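Local coordinates for flagellar protein (Xanthomonas campestris pv. campestris, PDB 3C12), which is a hook-capping protein, represented here by its C-terminal part, that is probably required for flagellar hook formation and may act as a scaffold, at residues P17-A29 against G77-A89; L101-T113 against G118-P130. All coordinates share one frame; numbering follows the deposited sequence.

Contact 1. Residues P17-A29 against G77-A89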
loop_
_atom_site.group_PDB
_atom_site.type_symbol
_atom_site.label_atom_id
_atom_site.label_comp_id
_atom_site.label_asym_id
_atom_site.label_seq_id
_atom_site.Cartn_x
_atom_site.Cartn_y
_atom_site.Cartn_z
ATOM N N PRO A 17 -5.422 0.620 2.600
ATOM C CA PRO A 17 -4.223 0.243 1.851
ATOM C C PRO A 17 -3.991 -1.248 2.039
ATOM O O PRO A 17 -3.823 -1.711 3.163
ATOM C CB PRO A 17 -3.130 1.075 2.513
ATOM C CG PRO A 17 -3.864 2.272 2.997
ATOM C CD PRO A 17 -5.115 1.676 3.574
ATOM N N SER A 18 -3.987 -2.003 0.946
ATOM C CA SER A 18 -3.781 -3.441 1.037
ATOM C C SER A 18 -2.961 -3.951 -0.133
ATOM O O SER A 18 -3.164 -3.532 -1.265
ATOM C CB SER A 18 -5.134 -4.160 1.081
ATOM O OG SER A 18 -4.977 -5.546 1.293
ATOM N N ALA A 19 -2.024 -4.847 0.148
ATOM C CA ALA A 19 -1.186 -5.420 -0.894
ATOM C C ALA A 19 -1.891 -6.627 -1.486
ATOM O O ALA A 19 -1.432 -7.201 -2.465
ATOM C CB ALA A 19 0.157 -5.830 -0.325
ATOM N N GLN A 20 -3.008 -7.016 -0.886
ATOM C CA GLN A 20 -3.764 -8.153 -1.383
ATOM C C GLN A 20 -5.260 -7.892 -1.375
ATOM O O GLN A 20 -5.737 -6.965 -0.732
ATOM C CB GLN A 20 -3.424 -9.424 -0.582
ATOM C CG GLN A 20 -3.405 -9.279 0.933
ATOM C CD GLN A 20 -2.919 -10.541 1.644
ATOM O OE1 GLN A 20 -1.860 -11.076 1.325
ATOM N NE2 GLN A 20 -3.691 -11.009 2.617
ATOM N N VAL A 21 -5.990 -8.703 -2.129
ATOM C CA VAL A 21 -7.441 -8.591 -2.220
ATOM C C VAL A 21 -8.013 -9.959 -1.875
ATOM O O VAL A 21 -7.296 -10.949 -1.880
ATOM C CB VAL A 21 -7.888 -8.208 -3.645
ATOM C CG1 VAL A 21 -7.257 -6.891 -4.051
ATOM C CG2 VAL A 21 -7.494 -9.290 -4.619
ATOM N N ALA A 22 -9.298 -10.028 -1.572
ATOM C CA ALA A 22 -9.872 -11.317 -1.226
ATOM C C ALA A 22 -11.183 -11.595 -1.943
ATOM O O ALA A 22 -11.926 -10.673 -2.289
ATOM C CB ALA A 22 -10.072 -11.406 0.278
ATOM N N ILE A 23 -11.450 -12.875 -2.185
ATOM C CA ILE A 23 -12.689 -13.281 -2.831
ATOM C C ILE A 23 -13.289 -14.476 -2.113
ATOM O O ILE A 23 -12.570 -15.317 -1.567
ATOM C CB ILE A 23 -12.490 -13.691 -4.307
ATOM C CG1 ILE A 23 -11.314 -14.660 -4.418
ATOM C CG2 ILE A 23 -12.341 -12.464 -5.174
ATOM C CD1 ILE A 23 -11.195 -15.320 -5.772
ATOM N N ASP A 24 -14.615 -14.526 -2.099
ATOM C CA ASP A 24 -15.338 -15.633 -1.501
ATOM C C ASP A 24 -15.507 -16.622 -2.649
ATOM O O ASP A 24 -14.613 -16.753 -3.492
ATOM C CB ASP A 24 -16.701 -15.170 -0.980
ATOM C CG ASP A 24 -17.461 -14.323 -1.985
ATOM O OD1 ASP A 24 -18.643 -14.022 -1.724
ATOM O OD2 ASP A 24 -16.883 -13.949 -3.027
ATOM N N ALA A 25 -16.638 -17.311 -2.706
ATOM C CA ALA A 25 -16.859 -18.261 -3.796
ATOM C C ALA A 25 -17.749 -17.652 -4.885
ATOM O O ALA A 25 -17.731 -18.108 -6.024
ATOM C CB ALA A 25 -17.474 -19.559 -3.260
ATOM N N THR A 26 -18.513 -16.619 -4.527
ATOM C CA THR A 26 -19.405 -15.941 -5.472
ATOM C C THR A 26 -18.585 -15.008 -6.360
ATOM O O THR A 26 -18.901 -14.815 -7.542
ATOM C CB THR A 26 -20.487 -15.112 -4.733
ATOM O OG1 THR A 26 -21.580 -14.857 -5.625
ATOM C CG2 THR A 26 -19.916 -13.767 -4.248
ATOM N N GLY A 27 -17.556 -14.404 -5.759
ATOM C CA GLY A 27 -16.646 -13.540 -6.496
ATOM C C GLY A 27 -16.735 -12.029 -6.487
ATOM O O GLY A 27 -17.761 -11.448 -6.112
ATOM N N SER A 28 -15.623 -11.420 -6.915
ATOM C CA SER A 28 -15.432 -9.971 -7.045
ATOM C C SER A 28 -14.685 -9.224 -5.934
ATOM O O SER A 28 -15.054 -9.264 -4.753
ATOM C CB SER A 28 -16.767 -9.276 -7.325
ATOM O OG SER A 28 -17.215 -9.609 -8.633
ATOM N N ALA A 29 -13.620 -8.544 -6.351
ATOM C CA ALA A 29 -12.781 -7.750 -5.472
ATOM C C ALA A 29 -12.515 -6.451 -6.214
ATOM O O ALA A 29 -12.080 -6.464 -7.357
ATOM C CB ALA A 29 -11.480 -8.471 -5.195
ATOM N N GLY A 77 -9.804 -17.758 -17.782
ATOM C CA GLY A 77 -11.235 -17.812 -17.503
ATOM C C GLY A 77 -11.690 -18.647 -16.318
ATOM O O GLY A 77 -12.885 -18.697 -16.000
ATOM N N ASN A 78 -10.742 -19.300 -15.659
ATOM C CA ASN A 78 -11.048 -20.154 -14.514
ATOM C C ASN A 78 -11.311 -19.422 -13.190
ATOM O O ASN A 78 -10.540 -18.548 -12.770
ATOM C CB ASN A 78 -9.913 -21.165 -14.290
ATOM C CG ASN A 78 -9.801 -22.189 -15.407
ATOM O OD1 ASN A 78 -8.903 -23.033 -15.389
ATOM N ND2 ASN A 78 -10.714 -22.126 -16.382
ATOM N N ARG A 79 -12.403 -19.806 -12.535
ATOM C CA ARG A 79 -12.773 -19.246 -11.236
ATOM C C ARG A 79 -11.748 -19.743 -10.205
ATOM O O ARG A 79 -11.606 -20.953 -9.997
ATOM C CB ARG A 79 -14.168 -19.730 -10.843
ATOM C CG ARG A 79 -14.591 -19.297 -9.476
ATOM C CD ARG A 79 -14.820 -17.809 -9.446
ATOM N NE ARG A 79 -14.835 -17.319 -8.071
ATOM C CZ ARG A 79 -15.216 -16.097 -7.710
ATOM N NH1 ARG A 79 -15.623 -15.226 -8.631
ATOM N NH2 ARG A 79 -15.174 -15.747 -6.425
ATOM N N MET A 80 -11.024 -18.816 -9.583
ATOM C CA MET A 80 -10.023 -19.184 -8.592
ATOM C C MET A 80 -10.693 -19.443 -7.247
ATOM O O MET A 80 -11.828 -19.008 -7.014
ATOM C CB MET A 80 -8.987 -18.070 -8.461
ATOM C CG MET A 80 -8.216 -17.804 -9.733
ATOM S SD MET A 80 -7.287 -19.219 -10.217
ATOM C CE MET A 80 -5.978 -19.140 -9.149
ATOM N N ALA A 81 -9.991 -20.158 -6.369
ATOM C CA ALA A 81 -10.513 -20.489 -5.042
ATOM C C ALA A 81 -10.711 -19.253 -4.172
ATOM O O ALA A 81 -10.014 -18.246 -4.330
ATOM C CB ALA A 81 -9.573 -21.454 -4.340
ATOM N N ALA A 82 -11.676 -19.327 -3.259
ATOM C CA ALA A 82 -11.926 -18.222 -2.354
ATOM C C ALA A 82 -10.641 -18.073 -1.536
ATOM O O ALA A 82 -9.918 -19.053 -1.302
ATOM C CB ALA A 82 -13.109 -18.531 -1.450
ATOM N N GLY A 83 -10.348 -16.844 -1.123
ATOM C CA GLY A 83 -9.143 -16.594 -0.356
ATOM C C GLY A 83 -8.512 -15.251 -0.684
ATOM O O GLY A 83 -9.080 -14.446 -1.426
ATOM N N LYS A 84 -7.331 -15.018 -0.120
ATOM C CA LYS A 84 -6.591 -13.777 -0.317
ATOM C C LYS A 84 -5.565 -13.901 -1.439
ATOM O O LYS A 84 -4.844 -14.886 -1.523
ATOM C CB LYS A 84 -5.886 -13.374 0.989
ATOM C CG LYS A 84 -6.845 -13.135 2.151
ATOM C CD LYS A 84 -6.109 -12.776 3.430
ATOM C CE LYS A 84 -7.096 -12.560 4.574
ATOM N NZ LYS A 84 -6.424 -12.341 5.886
ATOM N N TYR A 85 -5.514 -12.893 -2.301
ATOM C CA TYR A 85 -4.580 -12.882 -3.413
ATOM C C TYR A 85 -3.801 -11.586 -3.413
ATOM O O TYR A 85 -4.325 -10.542 -3.018
ATOM C CB TYR A 85 -5.319 -13.022 -4.740
ATOM C CG TYR A 85 -5.907 -14.379 -4.954
ATOM C CD1 TYR A 85 -7.109 -14.750 -4.350
ATOM C CD2 TYR A 85 -5.244 -15.316 -5.737
ATOM C CE1 TYR A 85 -7.632 -16.023 -4.521
ATOM C CE2 TYR A 85 -5.756 -16.594 -5.919
ATOM C CZ TYR A 85 -6.945 -16.939 -5.310
ATOM O OH TYR A 85 -7.431 -18.211 -5.498
ATOM N N GLY A 86 -2.550 -11.655 -3.862
ATOM C CA GLY A 86 -1.722 -10.466 -3.911
ATOM C C GLY A 86 -2.000 -9.618 -5.139
ATOM O O GLY A 86 -2.243 -10.141 -6.225
ATOM N N ILE A 87 -1.981 -8.303 -4.968
ATOM C CA ILE A 87 -2.218 -7.409 -6.091
ATOM C C ILE A 87 -1.162 -6.316 -6.201
ATOM O O ILE A 87 -0.820 -5.649 -5.225
ATOM C CB ILE A 87 -3.617 -6.743 -6.029
ATOM C CG1 ILE A 87 -3.769 -5.805 -7.228
ATOM C CG2 ILE A 87 -3.805 -5.990 -4.724
ATOM C CD1 ILE A 87 -5.023 -4.994 -7.221
ATOM N N THR A 88 -0.645 -6.150 -7.409
ATOM C CA THR A 88 0.365 -5.146 -7.692
ATOM C C THR A 88 -0.121 -4.242 -8.819
ATOM O O THR A 88 -0.700 -4.705 -9.802
ATOM C CB THR A 88 1.688 -5.812 -8.089
ATOM O OG1 THR A 88 2.183 -6.556 -6.972
ATOM C CG2 THR A 88 2.717 -4.770 -8.494
ATOM N N ALA A 89 0.103 -2.945 -8.666
ATOM C CA ALA A 89 -0.336 -2.002 -9.675
ATOM C C ALA A 89 0.828 -1.236 -10.239
ATOM O O ALA A 89 1.636 -0.668 -9.504
ATOM C CB ALA A 89 -1.344 -1.041 -9.092
HETATM O O HOH W 1 -13.907 -18.671 -5.331
#

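Contact 2. Residues L101-T113 against G118-P130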
loop_
_atom_site.group_PDB
_atom_site.type_symbol
_atom_site.label_atom_id
_atom_site.label_comp_id
_atom_site.label_asym_id
_atom_site.label_seq_id
_atom_site.Cartn_x
_atom_site.Cartn_y
_atom_site.Cartn_z
ATOM N N LEU A 101 2.242 1.892 -8.087
ATOM C CA LEU A 101 1.304 2.720 -7.341
ATOM C C LEU A 101 0.739 1.944 -6.157
ATOM O O LEU A 101 0.607 0.724 -6.222
ATOM C CB LEU A 101 0.155 3.160 -8.242
ATOM C CG LEU A 101 0.462 3.827 -9.584
ATOM C CD1 LEU A 101 -0.831 3.945 -10.356
ATOM C CD2 LEU A 101 1.114 5.193 -9.393
ATOM N N ALA A 102 0.408 2.659 -5.082
ATOM C CA ALA A 102 -0.153 2.045 -3.878
ATOM C C ALA A 102 -1.582 1.610 -4.131
ATOM O O ALA A 102 -2.371 2.354 -4.696
ATOM C CB ALA A 102 -0.118 3.025 -2.729
ATOM N N THR A 103 -1.916 0.402 -3.704
ATOM C CA THR A 103 -3.261 -0.117 -3.899
ATOM C C THR A 103 -4.134 0.029 -2.660
ATOM O O THR A 103 -3.690 -0.224 -1.542
ATOM C CB THR A 103 -3.219 -1.605 -4.294
ATOM O OG1 THR A 103 -2.166 -2.260 -3.579
ATOM C CG2 THR A 103 -2.978 -1.759 -5.777
ATOM N N TYR A 104 -5.377 0.455 -2.872
ATOM C CA TYR A 104 -6.341 0.613 -1.788
ATOM C C TYR A 104 -7.499 -0.292 -2.106
ATOM O O TYR A 104 -8.144 -0.159 -3.143
ATOM C CB TYR A 104 -6.828 2.064 -1.661
ATOM C CG TYR A 104 -5.702 3.044 -1.419
ATOM C CD1 TYR A 104 -4.880 3.457 -2.473
ATOM C CD2 TYR A 104 -5.405 3.497 -0.134
ATOM C CE1 TYR A 104 -3.781 4.291 -2.253
ATOM C CE2 TYR A 104 -4.304 4.333 0.099
ATOM C CZ TYR A 104 -3.494 4.723 -0.965
ATOM O OH TYR A 104 -2.375 5.514 -0.754
ATOM N N VAL A 105 -7.759 -1.226 -1.207
ATOM C CA VAL A 105 -8.825 -2.184 -1.417
ATOM C C VAL A 105 -10.112 -1.820 -0.723
ATOM O O VAL A 105 -10.106 -1.319 0.406
ATOM C CB VAL A 105 -8.401 -3.568 -0.929
ATOM C CG1 VAL A 105 -9.513 -4.559 -1.152
ATOM C CG2 VAL A 105 -7.147 -3.987 -1.643
ATOM N N ASP A 106 -11.217 -2.078 -1.412
ATOM C CA ASP A 106 -12.523 -1.817 -0.840
ATOM C C ASP A 106 -13.030 -3.096 -0.177
ATOM O O ASP A 106 -12.997 -4.172 -0.783
ATOM C CB ASP A 106 -13.512 -1.364 -1.905
ATOM C CG ASP A 106 -14.905 -1.138 -1.331
ATOM O OD1 ASP A 106 -15.607 -2.144 -1.053
ATOM O OD2 ASP A 106 -15.287 0.038 -1.135
ATOM N N ALA A 107 -13.501 -2.969 1.063
ATOM C CA ALA A 107 -13.984 -4.116 1.811
ATOM C C ALA A 107 -15.077 -3.740 2.779
ATOM O O ALA A 107 -15.092 -2.635 3.325
ATOM C CB ALA A 107 -12.840 -4.756 2.580
ATOM N N PRO A 108 -16.006 -4.671 3.022
ATOM C CA PRO A 108 -17.116 -4.435 3.941
ATOM C C PRO A 108 -16.682 -4.571 5.407
ATOM O O PRO A 108 -16.034 -5.549 5.791
ATOM C CB PRO A 108 -18.126 -5.489 3.513
ATOM C CG PRO A 108 -17.251 -6.638 3.165
ATOM C CD PRO A 108 -16.126 -5.995 2.384
ATOM N N VAL A 109 -17.024 -3.568 6.212
ATOM C CA VAL A 109 -16.696 -3.561 7.637
ATOM C C VAL A 109 -17.709 -4.451 8.341
ATOM O O VAL A 109 -18.760 -3.975 8.779
ATOM C CB VAL A 109 -16.808 -2.150 8.229
ATOM C CG1 VAL A 109 -16.459 -2.181 9.701
ATOM C CG2 VAL A 109 -15.903 -1.192 7.476
ATOM N N ASP A 110 -17.392 -5.740 8.441
ATOM C CA ASP A 110 -18.285 -6.703 9.062
ATOM C C ASP A 110 -18.630 -6.339 10.498
ATOM O O ASP A 110 -19.772 -6.520 10.939
ATOM C CB ASP A 110 -17.679 -8.104 9.023
ATOM C CG ASP A 110 -18.583 -9.145 9.671
ATOM O OD1 ASP A 110 -19.723 -9.339 9.181
ATOM O OD2 ASP A 110 -18.157 -9.761 10.677
ATOM N N SER A 111 -17.648 -5.828 11.231
ATOM C CA SER A 111 -17.877 -5.439 12.615
ATOM C C SER A 111 -16.688 -4.681 13.163
ATOM O O SER A 111 -15.637 -4.592 12.528
ATOM C CB SER A 111 -18.127 -6.672 13.480
ATOM O OG SER A 111 -16.973 -7.494 13.529
ATOM N N VAL A 112 -16.862 -4.136 14.356
ATOM C CA VAL A 112 -15.799 -3.389 14.999
ATOM C C VAL A 112 -15.537 -3.960 16.382
ATOM O O VAL A 112 -16.464 -4.344 17.100
ATOM C CB VAL A 112 -16.164 -1.885 15.116
ATOM C CG1 VAL A 112 -15.320 -1.216 16.190
ATOM C CG2 VAL A 112 -15.937 -1.201 13.783
ATOM N N THR A 113 -14.262 -4.035 16.743
ATOM C CA THR A 113 -13.882 -4.536 18.045
ATOM C C THR A 113 -13.023 -3.518 18.767
ATOM O O THR A 113 -12.163 -2.862 18.180
ATOM C CB THR A 113 -13.115 -5.864 17.948
ATOM O OG1 THR A 113 -14.019 -6.913 17.566
ATOM C CG2 THR A 113 -12.480 -6.200 19.287
ATOM N N GLY A 118 -6.869 -0.576 21.489
ATOM C CA GLY A 118 -7.608 0.360 20.657
ATOM C C GLY A 118 -8.722 -0.306 19.869
ATOM O O GLY A 118 -9.021 -1.489 20.073
ATOM N N LEU A 119 -9.331 0.452 18.960
ATOM C CA LEU A 119 -10.430 -0.050 18.148
ATOM C C LEU A 119 -9.984 -0.594 16.782
ATOM O O LEU A 119 -9.185 0.031 16.073
ATOM C CB LEU A 119 -11.471 1.054 17.972
ATOM C CG LEU A 119 -12.774 0.650 17.287
ATOM C CD1 LEU A 119 -13.833 1.723 17.539
ATOM C CD2 LEU A 119 -12.546 0.453 15.800
ATOM N N TYR A 120 -10.524 -1.761 16.424
ATOM C CA TYR A 120 -10.203 -2.428 15.168
ATOM C C TYR A 120 -11.413 -2.792 14.333
ATOM O O TYR A 120 -12.474 -3.120 14.859
ATOM C CB TYR A 120 -9.388 -3.690 15.445
ATOM C CG TYR A 120 -8.046 -3.361 16.041
ATOM C CD1 TYR A 120 -7.928 -3.025 17.395
ATOM C CD2 TYR A 120 -6.911 -3.253 15.224
ATOM C CE1 TYR A 120 -6.712 -2.571 17.926
ATOM C CE2 TYR A 120 -5.692 -2.800 15.735
ATOM C CZ TYR A 120 -5.599 -2.454 17.089
ATOM O OH TYR A 120 -4.410 -1.952 17.591
ATOM N N LEU A 121 -11.249 -2.727 13.017
ATOM C CA LEU A 121 -12.327 -3.067 12.102
ATOM C C LEU A 121 -12.082 -4.480 11.630
ATOM O O LEU A 121 -10.946 -4.865 11.342
ATOM C CB LEU A 121 -12.339 -2.148 10.883
ATOM C CG LEU A 121 -12.136 -0.655 11.087
ATOM C CD1 LEU A 121 -12.587 0.067 9.827
ATOM C CD2 LEU A 121 -12.937 -0.177 12.282
ATOM N N ASN A 122 -13.155 -5.252 11.557
ATOM C CA ASN A 122 -13.068 -6.626 11.105
ATOM C C ASN A 122 -13.602 -6.604 9.692
ATOM O O ASN A 122 -14.813 -6.596 9.460
ATOM C CB ASN A 122 -13.895 -7.516 12.027
ATOM C CG ASN A 122 -13.517 -7.320 13.480
ATOM O OD1 ASN A 122 -12.346 -7.439 13.847
ATOM N ND2 ASN A 122 -14.503 -6.992 14.315
ATOM N N LEU A 123 -12.661 -6.549 8.757
ATOM C CA LEU A 123 -12.960 -6.480 7.339
ATOM C C LEU A 123 -13.200 -7.856 6.749
ATOM O O LEU A 123 -12.368 -8.755 6.871
ATOM C CB LEU A 123 -11.810 -5.784 6.627
ATOM C CG LEU A 123 -11.431 -4.454 7.278
ATOM C CD1 LEU A 123 -10.206 -3.905 6.587
ATOM C CD2 LEU A 123 -12.594 -3.461 7.196
ATOM N N THR A 124 -14.354 -8.009 6.111
ATOM C CA THR A 124 -14.741 -9.268 5.508
ATOM C C THR A 124 -13.783 -9.674 4.401
ATOM O O THR A 124 -13.587 -8.936 3.433
ATOM C CB THR A 124 -16.152 -9.182 4.935
ATOM O OG1 THR A 124 -17.027 -8.614 5.920
ATOM C CG2 THR A 124 -16.653 -10.566 4.554
ATOM N N GLY A 125 -13.188 -10.853 4.567
ATOM C CA GLY A 125 -12.244 -11.372 3.602
ATOM C C GLY A 125 -10.797 -11.003 3.894
ATOM O O GLY A 125 -9.923 -11.876 3.963
ATOM N N LEU A 126 -10.542 -9.707 4.066
ATOM C CA LEU A 126 -9.198 -9.211 4.321
ATOM C C LEU A 126 -8.708 -9.530 5.706
ATOM O O LEU A 126 -7.596 -10.012 5.877
ATOM C CB LEU A 126 -9.136 -7.703 4.115
ATOM C CG LEU A 126 -9.254 -7.251 2.666
ATOM C CD1 LEU A 126 -9.292 -5.741 2.597
ATOM C CD2 LEU A 126 -8.079 -7.793 1.878
ATOM N N GLY A 127 -9.535 -9.250 6.701
ATOM C CA GLY A 127 -9.128 -9.512 8.061
ATOM C C GLY A 127 -9.245 -8.303 8.969
ATOM O O GLY A 127 -10.272 -7.620 9.013
ATOM N N THR A 128 -8.178 -8.021 9.694
ATOM C CA THR A 128 -8.197 -6.915 10.627
ATOM C C THR A 128 -7.568 -5.637 10.131
ATOM O O THR A 128 -6.654 -5.643 9.307
ATOM C CB THR A 128 -7.520 -7.314 11.954
ATOM O OG1 THR A 128 -8.528 -7.430 12.969
ATOM C CG2 THR A 128 -6.438 -6.287 12.367
ATOM N N SER A 129 -8.068 -4.530 10.657
ATOM C CA SER A 129 -7.541 -3.245 10.294
ATOM C C SER A 129 -7.782 -2.223 11.370
ATOM O O SER A 129 -8.900 -2.048 11.835
ATOM C CB SER A 129 -8.164 -2.744 8.997
ATOM O OG SER A 129 -7.660 -1.450 8.698
ATOM N N PRO A 130 -6.720 -1.537 11.793
ATOM C CA PRO A 130 -6.895 -0.520 12.825
ATOM C C PRO A 130 -7.625 0.698 12.246
ATOM O O PRO A 130 -7.346 1.145 11.126
ATOM C CB PRO A 130 -5.462 -0.198 13.230
ATOM C CG PRO A 130 -4.698 -0.444 11.966
ATOM C CD PRO A 130 -5.295 -1.733 11.484
#

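Contact 1. Residues P17-A29 against G77-A89
Ile23 and Gly83 exchange backbone hydrogen bonds in both directions, Ile23 N to Gly83 O at 2.9 Å and Gly83 N to Ile23 O at 2.7 Å, and so join the short strand 20-23 to strand 83-89 in the Ig-like (Fn-III-like) part of the chain. The strands run antiparallel, their short axes at 147°. Val21 with Tyr85 is the next hydrogen-bonded pair, and Ile87 N donates almost straight to Ala19 O at 2.8 Å. Val21, Ile23 and Tyr85 share one face of the sheet, while Ala22 and Lys84 share the other.

Followed outward, the Ile23 side chain starts with CB near the Arg79 guanidinium, whose exact place is doubtful. CG1 sits between the backbone N and the carbonyl carbon (chi1 48°), which carries it over Gly83 O and toward Ala81 O. The chain then runs on extended, and CD1 ends 3.8 Å from Tyr85 CE1, with Met80 CB also close by. Tyr85 OH donates to Ala81 O at 2.8 Å, the acceptor lying at the edge of the ring, in its plane, and Trp70 meets the ring edge-to-face. Further along, Val21 CG1 touches Ile87 CG2 at 3.6 Å, the two side chains crossing at about a right angle.

Beyond the strand, polar groups take over. Gly27 N donates to Asp24 OD2 at 2.9 Å, from above the carboxylate plane, closing an Asx motif. A water donates to Asp24 O and Met80 O and accepts from Arg79 NE. The chemistry is thus divided: backbone bonds fix the register, aliphatic and aromatic groups fill the buried face, and a water, itself held by Arg79 NE, bridges the carbonyls of Asp24 and Met80 at the exposed end.

Contact 2. Residues L101-T113 against G118-P130
Val109 and Leu123 pair across an antiparallel beta hairpin, strand 103-113 against strand 118-123, in the region assigned to the Tudor-like family. A classic beta bulge interrupts it: Asp110 and Ser111 both face Asn122, and the register shifts by one residue, with Val109 at the centre of an inverse gamma turn.

Thr113 and Tyr120 exchange backbone bonds near the turn, Thr113 N to Tyr120 O at 2.8 Å. At the bulge, Asn122 N donates to Ser111 O at 2.7 Å, while Asn122 O receives two weak bonds, from Asp110 N and Ser111 N. Beyond it, Pro108 O is gripped twice by one residue: Thr124 N approaches nearly head-on at 3.0 Å, while Thr124 OG1 comes from above the carbonyl plane.

Apolar contacts line the face that carries Val109, Val112, Leu121 and Leu123. Val112 and Leu121 lie side by side, CG2 to CD2 at 3.5 Å; Val112 CG1, anti to the backbone N (chi1 160°), turns to Leu119 instead. Val109 CG2 touches Leu123 CD2 at 4.0 Å. Where the strand leads back toward the Ig-like part, Leu126 CD1 touches Ala107 CB at 3.7 Å and also reaches Val105. Val14 and Val10 add to this side from the N-terminal region.

Side-chain hydrogen bonds occupy the other face. Asn122 ND2 donates to two hydroxyl oxygens at once: Ser111 OG at 2.6 Å, tilted 16° from the amide plane, and Thr113 OG1 at 3.3 Å, lying in that plane.

Overall arrangement
The two contacts follow one another along the chain, contact 1 (17-29 with 77-89) closing before contact 2 (101-113 with 118-130) opens. Their centres lie about 15 Å apart. Strands 83-93 and 98-115, consecutive in the chain and neighbours in one antiparallel sheet, carry the continuity: the latter begins beside the Ig-like strands and ends in the Tudor-like hairpin. The contacts also touch directly, through Ala89 O with Leu101 N, Ser18 O with Thr103 OG1, and Lys84 NZ hydrogen-bonded to Leu126 O. The Ig-like and Tudor-like parts are thus joined by a shared strand and, at Lys84 and Leu126, by a side-chain-to-backbone bond. Both contacts reach the second subunit.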